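Local coordinates for protein aprataxin and PNK-like factor (Homo sapiens, PDB 5W7W) that acts as a histone chaperone in single- and double-strand DNA break repair, its FHA domain, the part crystallised, mediating interaction with XRCC1 and XRCC4, at residues D38-R43 and S93-K98; H45-V50 and K58-N63; F8-R13 and F101-I106; C65-S70 and P88-S93. All blocks are in the same frame, centred on the assembly; numbering follows the deposited sequence.

Contact 1 (D38-R43 and S93-K98); sequences DKRVSR and SLLVDK. With FMT (formic acid), chain D.
V41 and L94 mark the nearest approach of the two backbones, their CA atoms 6.9 Å apart, a spacing filled by side chains. D38-V41 forms a type I beta turn closed by V41 N to D38 O, while 93-98 turns a corner at L94 and folds back, L95 N bonding K98 O. L95 carries the contact: CD1 sits over the centre of one guanidinium face, 3.9 Å from R40 NE, and CG packs on V41 CG2 at 4.1 Å. V41 CG1, anti to its own backbone N (chi1 -179°), meets L94 CD1 at 4.0 Å. The K98 chain crosses R40 at about a right angle, K98 CD 3.9 Å from R40 NH2, and the bend at its last torsion turns K98 NZ to O1 of a formic acid, probably a crystallisation component, 2.9 Å away. D38 fixes the R40 group: NE and NH2 grip it side-on through the syn lone pairs of both oxygens, R40 NE to D38 OD1 spanning 2.9 Å at 173°. R40 N also reaches OD1 in an Asx turn, and OD2 bonds Y99 OH. With a serine in place of L95, the guanidinium face and V41 CG2 would probably lose their apolar cover and a gap would open between the loops. Such neighbouring loops at one end of the sandwich suit the FHA fold, in which the S42-x-x-H45 pattern and R30 belong to the phosphopeptide-binding end in relatives.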
loop_
_atom_site.group_PDB
_atom_site.type_symbol
_atom_site.label_atom_id
_atom_site.label_comp_id
_atom_site.label_asym_id
_atom_site.label_seq_id
_atom_site.Cartn_x
_atom_site.Cartn_y
_atom_site.Cartn_z
ATOM N N ASP A 38 -0.242 8.324 13.697
ATOM C CA ASP A 38 1.211 8.419 13.751
ATOM C C ASP A 38 1.637 9.679 13.023
ATOM O O ASP A 38 1.364 9.825 11.829
ATOM C CB ASP A 38 1.810 7.170 13.102
ATOM C CG ASP A 38 3.290 6.980 13.405
ATOM O OD1 ASP A 38 4.048 7.968 13.485
ATOM O OD2 ASP A 38 3.686 5.820 13.572
ATOM N N LYS A 39 2.315 10.580 13.735
ATOM C CA LYS A 39 2.774 11.824 13.143
ATOM C C LYS A 39 3.752 11.599 11.995
ATOM O O LYS A 39 3.945 12.508 11.180
ATOM C CB LYS A 39 3.447 12.670 14.228
ATOM C CG LYS A 39 4.650 11.998 14.880
ATOM N N ARG A 40 4.373 10.425 11.910
ATOM C CA ARG A 40 5.358 10.146 10.872
ATOM C C ARG A 40 4.725 9.797 9.536
ATOM O O ARG A 40 5.432 9.697 8.527
ATOM C CB ARG A 40 6.248 8.983 11.309
ATOM C CG ARG A 40 7.082 9.285 12.568
ATOM C CD ARG A 40 7.783 8.047 13.087
ATOM N NE ARG A 40 6.831 7.086 13.616
ATOM C CZ ARG A 40 7.158 5.927 14.167
ATOM N NH1 ARG A 40 8.428 5.587 14.296
ATOM N NH2 ARG A 40 6.208 5.113 14.590
ATOM N N VAL A 41 3.418 9.593 9.497
ATOM C CA VAL A 41 2.716 9.200 8.286
ATOM C C VAL A 41 1.706 10.283 7.962
ATOM O O VAL A 41 0.879 10.638 8.806
ATOM C CB VAL A 41 2.026 7.841 8.473
ATOM C CG1 VAL A 41 1.314 7.422 7.207
ATOM C CG2 VAL A 41 3.040 6.786 8.870
ATOM N N SER A 42 1.767 10.802 6.740
ATOM C CA SER A 42 0.842 11.833 6.316
ATOM C C SER A 42 -0.561 11.254 6.152
ATOM O O SER A 42 -0.739 10.069 5.864
ATOM C CB SER A 42 1.311 12.387 4.971
ATOM O OG SER A 42 0.386 13.311 4.424
ATOM N N ARG A 43 -1.568 12.127 6.283
ATOM C CA ARG A 43 -2.914 11.758 5.875
ATOM C C ARG A 43 -2.981 11.508 4.381
ATOM O O ARG A 43 -3.865 10.776 3.919
ATOM C CB ARG A 43 -3.901 12.864 6.225
ATOM C CG ARG A 43 -4.064 13.070 7.715
ATOM C CD ARG A 43 -4.909 14.316 8.016
ATOM N N SER A 93 5.349 -0.428 2.043
ATOM C CA SER A 93 5.237 0.079 3.398
ATOM C C SER A 93 5.227 1.597 3.408
ATOM O O SER A 93 5.703 2.267 2.483
ATOM C CB SER A 93 6.357 -0.448 4.288
ATOM O OG SER A 93 7.622 0.039 3.880
ATOM N N LEU A 94 4.687 2.126 4.500
ATOM C CA LEU A 94 4.598 3.567 4.679
ATOM C C LEU A 94 5.720 4.130 5.542
ATOM O O LEU A 94 5.963 5.340 5.506
ATOM C CB LEU A 94 3.237 3.960 5.263
ATOM C CG LEU A 94 2.032 3.532 4.428
ATOM C CD1 LEU A 94 0.765 4.068 5.091
ATOM C CD2 LEU A 94 2.126 4.021 3.020
ATOM N N LEU A 95 6.400 3.298 6.322
ATOM C CA LEU A 95 7.672 3.634 6.955
ATOM C C LEU A 95 8.637 2.514 6.597
ATOM O O LEU A 95 8.239 1.439 6.139
ATOM C CB LEU A 95 7.572 3.783 8.482
ATOM C CG LEU A 95 6.692 4.923 8.972
ATOM C CD1 LEU A 95 6.586 4.846 10.475
ATOM C CD2 LEU A 95 7.255 6.281 8.555
ATOM N N VAL A 96 9.930 2.740 6.800
ATOM C CA VAL A 96 10.907 1.771 6.317
ATOM C C VAL A 96 10.700 0.410 6.960
ATOM O O VAL A 96 10.963 -0.616 6.326
ATOM C CB VAL A 96 12.346 2.303 6.513
ATOM C CG1 VAL A 96 12.675 2.468 7.981
ATOM C CG2 VAL A 96 13.351 1.370 5.841
ATOM N N ASP A 97 10.263 0.378 8.218
ATOM C CA ASP A 97 10.205 -0.851 9.004
ATOM C C ASP A 97 8.890 -0.996 9.753
ATOM O O ASP A 97 8.822 -1.745 10.731
ATOM C CB ASP A 97 11.375 -0.935 9.982
ATOM C CG ASP A 97 11.421 0.228 10.940
ATOM O OD1 ASP A 97 10.543 1.115 10.898
ATOM O OD2 ASP A 97 12.378 0.273 11.754
ATOM N N LYS A 98 7.849 -0.294 9.324
ATOM C CA LYS A 98 6.569 -0.315 10.014
ATOM C C LYS A 98 5.482 -0.001 8.995
ATOM O O LYS A 98 5.743 0.650 7.977
ATOM C CB LYS A 98 6.546 0.713 11.156
ATOM C CG LYS A 98 5.405 0.554 12.138
ATOM C CD LYS A 98 5.537 1.523 13.326
ATOM C CE LYS A 98 4.391 1.412 14.331
ATOM N NZ LYS A 98 4.290 0.062 14.922
HETATM C C FMT D . 2.496 -1.785 12.030
HETATM O O1 FMT D . 2.414 -1.412 13.206
HETATM O O2 FMT D . 3.542 -2.228 11.565
#

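Contact 2 (H45-V50 and K58-N63); sequences HAILEV and KPIHTN
H45 CG stands anti to the backbone N (chi1 -157°), which carries the imidazole to N63, where ring atom CE1 rests 3.6 Å from N63 CB. I60 CG1 lies between its backbone N and carbonyl carbon (chi1 58°), laying CD1 across I47 CG1 at 3.9 Å, and I47 and K58 run side by side, I47 CD1 to K58 CE 4.0 Å. The backbones form the open end of the hairpin of strands 46-51 and 54-59. I47 and K58 are an antiparallel hydrogen-bonded pair, with K58 N to I47 O at 2.9 Å, and A46 faces P59 in a non-hydrogen-bonded pair, where the proline's missing N-H costs no bond between these two strands. H45 and A46 both face I28, a classic beta bulge. H45 O accepts from I60 N at 3.1 Å, the donor above the carbonyl plane, and lies 2.8 Å from water 1, which takes the N-H of H61. The imidazole's own bonds run elsewhere: NE2 donates to P64 O and ND1 accepts from S42 N. A leucine at H45 would probably leave P64 O and S42 N without these mates and let the adjoining loops shift. N63 N donates to H61 ND1.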
loop_
_atom_site.group_PDB
_atom_site.type_symbol
_atom_site.label_atom_id
_atom_site.label_comp_id
_atom_site.label_asym_id
_atom_site.label_seq_id
_atom_site.Cartn_x
_atom_site.Cartn_y
_atom_site.Cartn_z
ATOM N N HIS A 45 -0.404 10.189 2.204
ATOM C CA HIS A 45 0.921 9.593 2.058
ATOM C C HIS A 45 1.137 8.955 0.685
ATOM O O HIS A 45 2.218 9.078 0.088
ATOM C CB HIS A 45 1.124 8.547 3.156
ATOM C CG HIS A 45 2.552 8.277 3.466
ATOM N ND1 HIS A 45 3.184 8.865 4.538
ATOM C CD2 HIS A 45 3.473 7.497 2.861
ATOM C CE1 HIS A 45 4.440 8.457 4.580
ATOM N NE2 HIS A 45 4.649 7.645 3.561
ATOM N N ALA A 46 0.107 8.287 0.171
ATOM C CA ALA A 46 0.192 7.620 -1.118
ATOM C C ALA A 46 -1.209 7.460 -1.678
ATOM O O ALA A 46 -2.197 7.591 -0.958
ATOM C CB ALA A 46 0.886 6.260 -0.989
ATOM N N ILE A 47 -1.276 7.192 -2.976
ATOM C CA ILE A 47 -2.513 6.806 -3.647
ATOM C C ILE A 47 -2.357 5.372 -4.127
ATOM O O ILE A 47 -1.371 5.042 -4.794
ATOM C CB ILE A 47 -2.821 7.731 -4.835
ATOM C CG1 ILE A 47 -2.845 9.192 -4.377
ATOM C CG2 ILE A 47 -4.148 7.331 -5.486
ATOM C CD1 ILE A 47 -3.168 10.180 -5.448
ATOM N N LEU A 48 -3.320 4.522 -3.792
ATOM C CA LEU A 48 -3.436 3.205 -4.399
ATOM C C LEU A 48 -4.515 3.274 -5.459
ATOM O O LEU A 48 -5.549 3.918 -5.250
ATOM C CB LEU A 48 -3.850 2.160 -3.375
ATOM C CG LEU A 48 -2.853 1.911 -2.266
ATOM C CD1 LEU A 48 -3.391 0.906 -1.276
ATOM C CD2 LEU A 48 -1.551 1.422 -2.807
ATOM N N GLU A 49 -4.285 2.635 -6.601
ATOM C CA GLU A 49 -5.311 2.557 -7.626
ATOM C C GLU A 49 -5.494 1.118 -8.068
ATOM O O GLU A 49 -4.523 0.455 -8.441
ATOM C CB GLU A 49 -4.958 3.392 -8.847
ATOM C CG GLU A 49 -6.130 3.500 -9.819
ATOM C CD GLU A 49 -5.719 3.572 -11.252
ATOM O OE1 GLU A 49 -4.960 2.692 -11.713
ATOM O OE2 GLU A 49 -6.188 4.508 -11.928
ATOM N N VAL A 50 -6.753 0.671 -8.066
ATOM C CA VAL A 50 -7.178 -0.614 -8.608
ATOM C C VAL A 50 -7.862 -0.340 -9.943
ATOM O O VAL A 50 -8.856 0.401 -10.003
ATOM C CB VAL A 50 -8.142 -1.317 -7.643
ATOM C CG1 VAL A 50 -8.695 -2.575 -8.270
ATOM C CG2 VAL A 50 -7.433 -1.619 -6.314
ATOM N N LYS A 58 1.264 5.269 -5.915
ATOM C CA LYS A 58 1.990 6.507 -6.208
ATOM C C LYS A 58 2.314 7.197 -4.891
ATOM O O LYS A 58 1.384 7.643 -4.189
ATOM C CB LYS A 58 1.161 7.436 -7.093
ATOM C CG LYS A 58 1.898 8.720 -7.478
ATOM C CD LYS A 58 1.170 9.541 -8.538
ATOM C CE LYS A 58 -0.208 9.906 -8.103
ATOM N NZ LYS A 58 -0.830 10.899 -9.055
ATOM N N PRO A 59 3.584 7.288 -4.498
ATOM C CA PRO A 59 3.938 8.048 -3.287
ATOM C C PRO A 59 3.736 9.535 -3.533
ATOM O O PRO A 59 4.236 10.072 -4.526
ATOM C CB PRO A 59 5.426 7.717 -3.097
ATOM C CG PRO A 59 5.673 6.508 -3.946
ATOM C CD PRO A 59 4.767 6.671 -5.101
ATOM N N ILE A 60 3.002 10.209 -2.638
ATOM C CA ILE A 60 2.644 11.611 -2.860
ATOM C C ILE A 60 3.060 12.536 -1.714
ATOM O O ILE A 60 2.619 13.683 -1.664
ATOM C CB ILE A 60 1.155 11.799 -3.208
ATOM C CG1 ILE A 60 0.242 11.248 -2.108
ATOM C CG2 ILE A 60 0.858 11.190 -4.567
ATOM C CD1 ILE A 60 -1.143 11.834 -2.147
ATOM N N HIS A 61 3.951 12.093 -0.837
ATOM C CA HIS A 61 4.395 12.923 0.278
ATOM C C HIS A 61 5.912 12.969 0.310
ATOM O O HIS A 61 6.604 12.175 -0.321
ATOM C CB HIS A 61 3.809 12.430 1.611
ATOM C CG HIS A 61 4.001 13.390 2.728
ATOM N ND1 HIS A 61 4.990 13.236 3.672
ATOM C CD2 HIS A 61 3.346 14.531 3.030
ATOM C CE1 HIS A 61 4.919 14.242 4.530
ATOM N NE2 HIS A 61 3.940 15.046 4.155
ATOM N N THR A 62 6.449 13.916 1.069
ATOM C CA THR A 62 7.903 13.954 1.219
ATOM C C THR A 62 8.445 12.723 1.944
ATOM O O THR A 62 9.539 12.257 1.618
ATOM C CB THR A 62 8.352 15.225 1.926
ATOM O OG1 THR A 62 7.608 15.385 3.122
ATOM C CG2 THR A 62 8.157 16.451 1.046
ATOM N N ASN A 63 7.683 12.164 2.884
ATOM C CA ASN A 63 8.078 10.905 3.500
ATOM C C ASN A 63 7.803 9.785 2.509
ATOM O O ASN A 63 6.702 9.734 1.947
ATOM C CB ASN A 63 7.300 10.669 4.785
ATOM C CG ASN A 63 7.604 11.700 5.840
ATOM O OD1 ASN A 63 8.722 12.226 5.902
ATOM N ND2 ASN A 63 6.617 11.989 6.686
HETATM O O HOH W 1 4.967 9.315 -0.117
#

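Contact 3 (F8-R13 and F101-I106); sequences FELQPR and FRILSI. With FMT (formic acid), chain C.
E9 and L104, and again Q11 and R102, pair as antiparallel hydrogen-bonded partners, each pair satisfying both N-H groups and both carbonyls. Of these four bonds, E9 N to L104 O measures 2.9 Å and L104 N to E9 O is the straightest at 172°. The intervening residues turn their backbone polar groups to the flanking chain: F8 bonds L21 and L10 bonds V19 on one flank, and F101 bonds F92 and I103 bonds G89 on the other. The N-terminal strand 8-12 and the C-terminal strand 100-105 thus lie side by side inside the larger antiparallel sheet of the FHA sandwich, their short axes at 147°. On the face of E9, Q11, R102 and L104, two donors converge on O2 of a formic acid, R102 NE at 2.8 Å and Q11 NE2 at 2.9 Å. The acid lies at the guanidinium edge, near its plane, R102 NH2 reaching O1 at 3.2 Å. The bend in R102 at chi3 (-54°) turns the group there, and NH1 makes a weak bond to G89 O. Q11 OE1 is taken by R18 NE, while L104 CD1 lies against the same oxygen. E9 lays its chain across I106 at about a right angle, I106 CD1 coming to 3.4 Å from E9 OE2. The other face is apolar. L10 CD2 and I103 CD1 lie 3.4 Å apart, tighter than usual carbon packing. P12 CB touches F101 CE1 at 4.0 Å, and F8 CD1 leans on I103 CG2 before both reach L55 of the facing sheet.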
loop_
_atom_site.group_PDB
_atom_site.type_symbol
_atom_site.label_atom_id
_atom_site.label_comp_id
_atom_site.label_asym_id
_atom_site.label_seq_id
_atom_site.Cartn_x
_atom_site.Cartn_y
_atom_site.Cartn_z
ATOM N N PHE A 8 -8.448 -6.910 -4.479
ATOM C CA PHE A 8 -7.177 -6.858 -3.775
ATOM C C PHE A 8 -7.442 -6.600 -2.308
ATOM O O PHE A 8 -8.362 -5.864 -1.952
ATOM C CB PHE A 8 -6.293 -5.740 -4.295
ATOM C CG PHE A 8 -5.797 -5.977 -5.671
ATOM C CD1 PHE A 8 -4.663 -6.734 -5.881
ATOM C CD2 PHE A 8 -6.476 -5.484 -6.759
ATOM C CE1 PHE A 8 -4.194 -6.973 -7.158
ATOM C CE2 PHE A 8 -5.998 -5.714 -8.048
ATOM C CZ PHE A 8 -4.873 -6.474 -8.243
ATOM N N GLU A 9 -6.623 -7.196 -1.468
ATOM C CA GLU A 9 -6.606 -6.895 -0.047
ATOM C C GLU A 9 -5.182 -6.647 0.402
ATOM O O GLU A 9 -4.227 -7.191 -0.166
ATOM C CB GLU A 9 -7.195 -8.039 0.785
ATOM C CG GLU A 9 -8.696 -8.169 0.635
ATOM C CD GLU A 9 -9.314 -9.300 1.441
ATOM O OE1 GLU A 9 -8.579 -10.070 2.090
ATOM O OE2 GLU A 9 -10.555 -9.428 1.390
ATOM N N LEU A 10 -5.051 -5.808 1.420
ATOM C CA LEU A 10 -3.778 -5.508 2.056
ATOM C C LEU A 10 -3.668 -6.294 3.351
ATOM O O LEU A 10 -4.577 -6.245 4.192
ATOM C CB LEU A 10 -3.669 -4.020 2.384
ATOM C CG LEU A 10 -3.936 -3.040 1.241
ATOM C CD1 LEU A 10 -3.756 -1.639 1.784
ATOM C CD2 LEU A 10 -3.035 -3.313 0.066
ATOM N N GLN A 11 -2.576 -7.020 3.507
ATOM C CA GLN A 11 -2.354 -7.852 4.683
ATOM C C GLN A 11 -1.208 -7.291 5.508
ATOM O O GLN A 11 -0.061 -7.325 5.047
ATOM C CB GLN A 11 -2.029 -9.271 4.227
ATOM C CG GLN A 11 -1.673 -10.209 5.370
ATOM C CD GLN A 11 -1.687 -11.637 4.921
ATOM O OE1 GLN A 11 -2.734 -12.289 4.970
ATOM N NE2 GLN A 11 -0.545 -12.136 4.456
ATOM N N PRO A 12 -1.451 -6.800 6.725
ATOM C CA PRO A 12 -0.351 -6.226 7.507
ATOM C C PRO A 12 0.666 -7.292 7.884
ATOM O O PRO A 12 0.319 -8.363 8.396
ATOM C CB PRO A 12 -1.057 -5.634 8.731
ATOM C CG PRO A 12 -2.343 -6.327 8.818
ATOM C CD PRO A 12 -2.744 -6.675 7.416
ATOM N N ARG A 13 1.937 -7.001 7.626
ATOM C CA ARG A 13 2.986 -7.976 7.887
ATOM C C ARG A 13 3.166 -8.240 9.371
ATOM O O ARG A 13 3.655 -9.317 9.748
ATOM C CB ARG A 13 4.299 -7.474 7.307
ATOM C CG ARG A 13 5.481 -8.442 7.521
ATOM C CD ARG A 13 6.811 -7.864 7.051
ATOM N NE ARG A 13 6.870 -7.825 5.597
ATOM C CZ ARG A 13 7.941 -7.495 4.894
ATOM N NH1 ARG A 13 9.063 -7.159 5.509
ATOM N NH2 ARG A 13 7.873 -7.489 3.571
ATOM N N PHE A 101 2.626 -3.933 4.246
ATOM C CA PHE A 101 1.484 -4.703 3.779
ATOM C C PHE A 101 1.862 -5.563 2.595
ATOM O O PHE A 101 2.503 -5.091 1.665
ATOM C CB PHE A 101 0.367 -3.766 3.342
ATOM C CG PHE A 101 -0.157 -2.904 4.450
ATOM C CD1 PHE A 101 -1.205 -3.331 5.261
ATOM C CD2 PHE A 101 0.415 -1.678 4.705
ATOM C CE1 PHE A 101 -1.670 -2.529 6.294
ATOM C CE2 PHE A 101 -0.044 -0.891 5.752
ATOM C CZ PHE A 101 -1.080 -1.328 6.547
ATOM N N ARG A 102 1.424 -6.816 2.624
ATOM C CA ARG A 102 1.503 -7.711 1.487
ATOM C C ARG A 102 0.221 -7.586 0.677
ATOM O O ARG A 102 -0.868 -7.435 1.231
ATOM C CB ARG A 102 1.698 -9.154 1.956
ATOM C CG ARG A 102 1.949 -10.084 0.795
ATOM C CD ARG A 102 2.184 -11.534 1.187
ATOM N NE ARG A 102 3.259 -11.690 2.170
ATOM C CZ ARG A 102 4.547 -11.837 1.874
ATOM N NH1 ARG A 102 4.964 -11.847 0.620
ATOM N NH2 ARG A 102 5.454 -11.972 2.832
ATOM N N ILE A 103 0.356 -7.668 -0.634
ATOM C CA ILE A 103 -0.781 -7.618 -1.549
ATOM C C ILE A 103 -1.313 -9.023 -1.783
ATOM O O ILE A 103 -0.566 -9.913 -2.200
ATOM C CB ILE A 103 -0.353 -6.998 -2.883
ATOM C CG1 ILE A 103 0.258 -5.610 -2.698
ATOM C CG2 ILE A 103 -1.502 -6.947 -3.859
ATOM C CD1 ILE A 103 -0.485 -4.673 -1.800
ATOM N N LEU A 104 -2.603 -9.206 -1.561
ATOM C CA LEU A 104 -3.282 -10.450 -1.883
ATOM C C LEU A 104 -4.367 -10.204 -2.925
ATOM O O LEU A 104 -5.103 -9.223 -2.845
ATOM C CB LEU A 104 -3.940 -11.030 -0.623
ATOM C CG LEU A 104 -2.971 -11.437 0.488
ATOM C CD1 LEU A 104 -3.750 -11.944 1.677
ATOM C CD2 LEU A 104 -1.971 -12.459 0.030
ATOM N N SER A 105 -4.468 -11.103 -3.900
ATOM C CA SER A 105 -5.567 -11.075 -4.855
ATOM C C SER A 105 -6.719 -11.947 -4.370
ATOM O O SER A 105 -6.508 -13.078 -3.919
ATOM C CB SER A 105 -5.085 -11.563 -6.219
ATOM O OG SER A 105 -4.626 -12.896 -6.134
ATOM N N ILE A 106 -7.932 -11.406 -4.469
ATOM C CA ILE A 106 -9.164 -12.076 -4.044
ATOM C C ILE A 106 -10.182 -11.999 -5.176
ATOM O O ILE A 106 -10.018 -11.200 -6.107
ATOM C CB ILE A 106 -9.760 -11.421 -2.784
ATOM C CG1 ILE A 106 -10.195 -9.971 -3.059
ATOM C CG2 ILE A 106 -8.757 -11.470 -1.620
ATOM C CD1 ILE A 106 -11.043 -9.363 -1.952
HETATM C C FMT C . 2.855 -11.844 5.740
HETATM O O1 FMT C . 4.056 -12.071 5.715
HETATM O O2 FMT C . 2.260 -11.475 4.735
#

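Contact 4 (C65-S70 and P88-S93); sequences CFYQSS and PGDSFS
Y67 sets the edge of its ring against the D90 carboxylate, ring and carboxylate planes being almost perpendicular (85°). CG anti to the backbone N (chi1 174°) carries the ring toward D90, where Y67 OH donates to D90 OD2 at 2.7 Å, striking that oxygen from well above the carboxylate plane. S69 N lies over one face of the same ring, toward the rim. D90 OD1 meanwhile takes the backbone N of S70 at 2.9 Å, on its anti side, and water 3, which also bonds P88 O and S70 OG. S70 CB rests on G89 O at 3.3 Å. G89 has a positive phi (95°), and a CB there would press on S70 CB and on the preceding carbonyl. Between these ends F66 with S93 and Q68 with S91 form antiparallel hydrogen-bonded pairs, Q68 N to S91 O measuring 2.9 Å, and Y67 faces F92 in the non-hydrogen-bonded pair between them. F66 CB packs on S93 OG at 3.2 Å, a hydroxyl that donates to L95 O. F92, on the same face as Y67, turns into the core against I57 and I103. Water 2 bridges G89 O and S91 OG. Strands 66-68 and 91-93 are neighbours in the larger FHA sheet, and R13 bonds Q68 OE1. D90 therefore gathers a tyrosine hydroxyl, two backbone N-H groups (that of N87 also reaches OD2) and a water, which would favour its ionised form and fix the turn before strand 91-93 to the end of strand 66-68.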
loop_
_atom_site.group_PDB
_atom_site.type_symbol
_atom_site.label_atom_id
_atom_site.label_comp_id
_atom_site.label_asym_id
_atom_site.label_seq_id
_atom_site.Cartn_x
_atom_site.Cartn_y
_atom_site.Cartn_z
ATOM N N CYS A 65 7.449 6.089 0.345
ATOM C CA CYS A 65 6.928 4.735 0.435
ATOM C C CYS A 65 8.021 3.759 0.047
ATOM O O CYS A 65 8.985 4.133 -0.623
ATOM C CB CYS A 65 5.769 4.534 -0.525
ATOM S SG CYS A 65 4.318 5.539 -0.192
ATOM N N PHE A 66 7.844 2.496 0.432
ATOM C CA PHE A 66 8.832 1.462 0.174
ATOM C C PHE A 66 8.162 0.286 -0.510
ATOM O O PHE A 66 6.970 0.042 -0.329
ATOM C CB PHE A 66 9.515 1.008 1.471
ATOM C CG PHE A 66 10.128 2.148 2.253
ATOM C CD1 PHE A 66 9.338 2.979 2.997
ATOM C CD2 PHE A 66 11.490 2.404 2.204
ATOM C CE1 PHE A 66 9.870 4.055 3.685
ATOM C CE2 PHE A 66 12.023 3.469 2.889
ATOM C CZ PHE A 66 11.202 4.299 3.629
ATOM N N TYR A 67 8.956 -0.464 -1.259
ATOM C CA TYR A 67 8.493 -1.569 -2.078
ATOM C C TYR A 67 9.427 -2.757 -1.930
ATOM O O TYR A 67 10.648 -2.603 -1.945
ATOM C CB TYR A 67 8.520 -1.155 -3.545
ATOM C CG TYR A 67 8.196 -2.267 -4.533
ATOM C CD1 TYR A 67 6.935 -2.838 -4.596
ATOM C CD2 TYR A 67 9.160 -2.732 -5.411
ATOM C CE1 TYR A 67 6.646 -3.850 -5.485
ATOM C CE2 TYR A 67 8.871 -3.748 -6.319
ATOM C CZ TYR A 67 7.606 -4.290 -6.347
ATOM O OH TYR A 67 7.337 -5.295 -7.257
ATOM N N GLN A 68 8.851 -3.953 -1.855
ATOM C CA GLN A 68 9.601 -5.204 -1.837
ATOM C C GLN A 68 8.923 -6.186 -2.781
ATOM O O GLN A 68 7.816 -6.642 -2.519
ATOM C CB GLN A 68 9.660 -5.772 -0.426
ATOM C CG GLN A 68 10.425 -7.088 -0.335
ATOM C CD GLN A 68 10.436 -7.650 1.075
ATOM O OE1 GLN A 68 10.190 -6.939 2.047
ATOM N NE2 GLN A 68 10.707 -8.935 1.195
ATOM N N SER A 69 9.581 -6.527 -3.879
ATOM C CA SER A 69 9.067 -7.555 -4.767
ATOM C C SER A 69 8.990 -8.891 -4.038
ATOM O O SER A 69 9.783 -9.186 -3.139
ATOM C CB SER A 69 10.005 -7.664 -5.975
ATOM O OG SER A 69 9.356 -8.258 -7.087
ATOM N N SER A 70 8.027 -9.716 -4.449
ATOM C CA SER A 70 7.713 -10.933 -3.703
ATOM C C SER A 70 8.916 -11.860 -3.531
ATOM O O SER A 70 9.040 -12.513 -2.494
ATOM C CB SER A 70 6.544 -11.681 -4.349
ATOM O OG SER A 70 6.888 -12.170 -5.626
ATOM N N PRO A 88 0.455 -9.359 -6.803
ATOM C CA PRO A 88 0.129 -10.193 -5.648
ATOM C C PRO A 88 1.387 -10.863 -5.113
ATOM O O PRO A 88 2.215 -11.379 -5.873
ATOM C CB PRO A 88 -0.867 -11.201 -6.223
ATOM C CG PRO A 88 -1.522 -10.461 -7.363
ATOM C CD PRO A 88 -0.381 -9.690 -7.971
ATOM N N GLY A 89 1.544 -10.822 -3.789
ATOM C CA GLY A 89 2.720 -11.301 -3.116
ATOM C C GLY A 89 3.770 -10.247 -2.821
ATOM O O GLY A 89 4.594 -10.450 -1.920
ATOM N N ASP A 90 3.768 -9.135 -3.556
ATOM C CA ASP A 90 4.669 -8.035 -3.266
ATOM C C ASP A 90 4.234 -7.361 -1.962
ATOM O O ASP A 90 3.116 -7.542 -1.481
ATOM C CB ASP A 90 4.593 -6.971 -4.362
ATOM C CG ASP A 90 5.179 -7.389 -5.687
ATOM O OD1 ASP A 90 5.803 -8.465 -5.780
ATOM O OD2 ASP A 90 5.029 -6.599 -6.648
ATOM N N SER A 91 5.123 -6.542 -1.411
ATOM C CA SER A 91 4.832 -5.745 -0.229
ATOM C C SER A 91 5.142 -4.284 -0.513
ATOM O O SER A 91 5.998 -3.966 -1.336
ATOM C CB SER A 91 5.661 -6.189 0.972
ATOM O OG SER A 91 5.376 -7.531 1.348
ATOM N N PHE A 92 4.451 -3.402 0.202
ATOM C CA PHE A 92 4.849 -2.002 0.267
ATOM C C PHE A 92 4.744 -1.564 1.718
ATOM O O PHE A 92 4.121 -2.236 2.540
ATOM C CB PHE A 92 3.977 -1.098 -0.618
ATOM C CG PHE A 92 2.642 -0.781 -0.030
ATOM C CD1 PHE A 92 1.563 -1.627 -0.226
ATOM C CD2 PHE A 92 2.451 0.358 0.726
ATOM C CE1 PHE A 92 0.336 -1.340 0.334
ATOM C CE2 PHE A 92 1.230 0.642 1.278
ATOM C CZ PHE A 92 0.169 -0.207 1.077
ATOM N N SER A 93 5.349 -0.428 2.043
ATOM C CA SER A 93 5.237 0.079 3.398
ATOM C C SER A 93 5.227 1.597 3.408
ATOM O O SER A 93 5.703 2.267 2.483
ATOM C CB SER A 93 6.357 -0.448 4.288
ATOM O OG SER A 93 7.622 0.039 3.880
HETATM O O HOH W 2 6.983 -9.044 -0.316
HETATM O O HOH W 3 4.679 -10.904 -6.915
#

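Overall arrangement
Contact 3 pairs the N- and C-terminal strands and closes a loop in which the others nest; contacts 2 and 4 follow in series inside the loop closed by contact 1. Contacts 3 and 4 lie in one six-stranded sheet, their centres about 10 Å apart, with strands 91-93 and 100-105 adjacent. Contact 2 belongs to the facing four-stranded sheet, its centre about 16 Å from that of contact 3, V50 and L48 packing on F8 and L10. C65 SG packs on A46, H45 and P59, joining contact 4 to contact 2. Contact 1 joins loops at one end, its centre about 12 Å from that of contact 2, sharing S93 with contact 4. Together they describe one FHA beta-sandwich with its loop end.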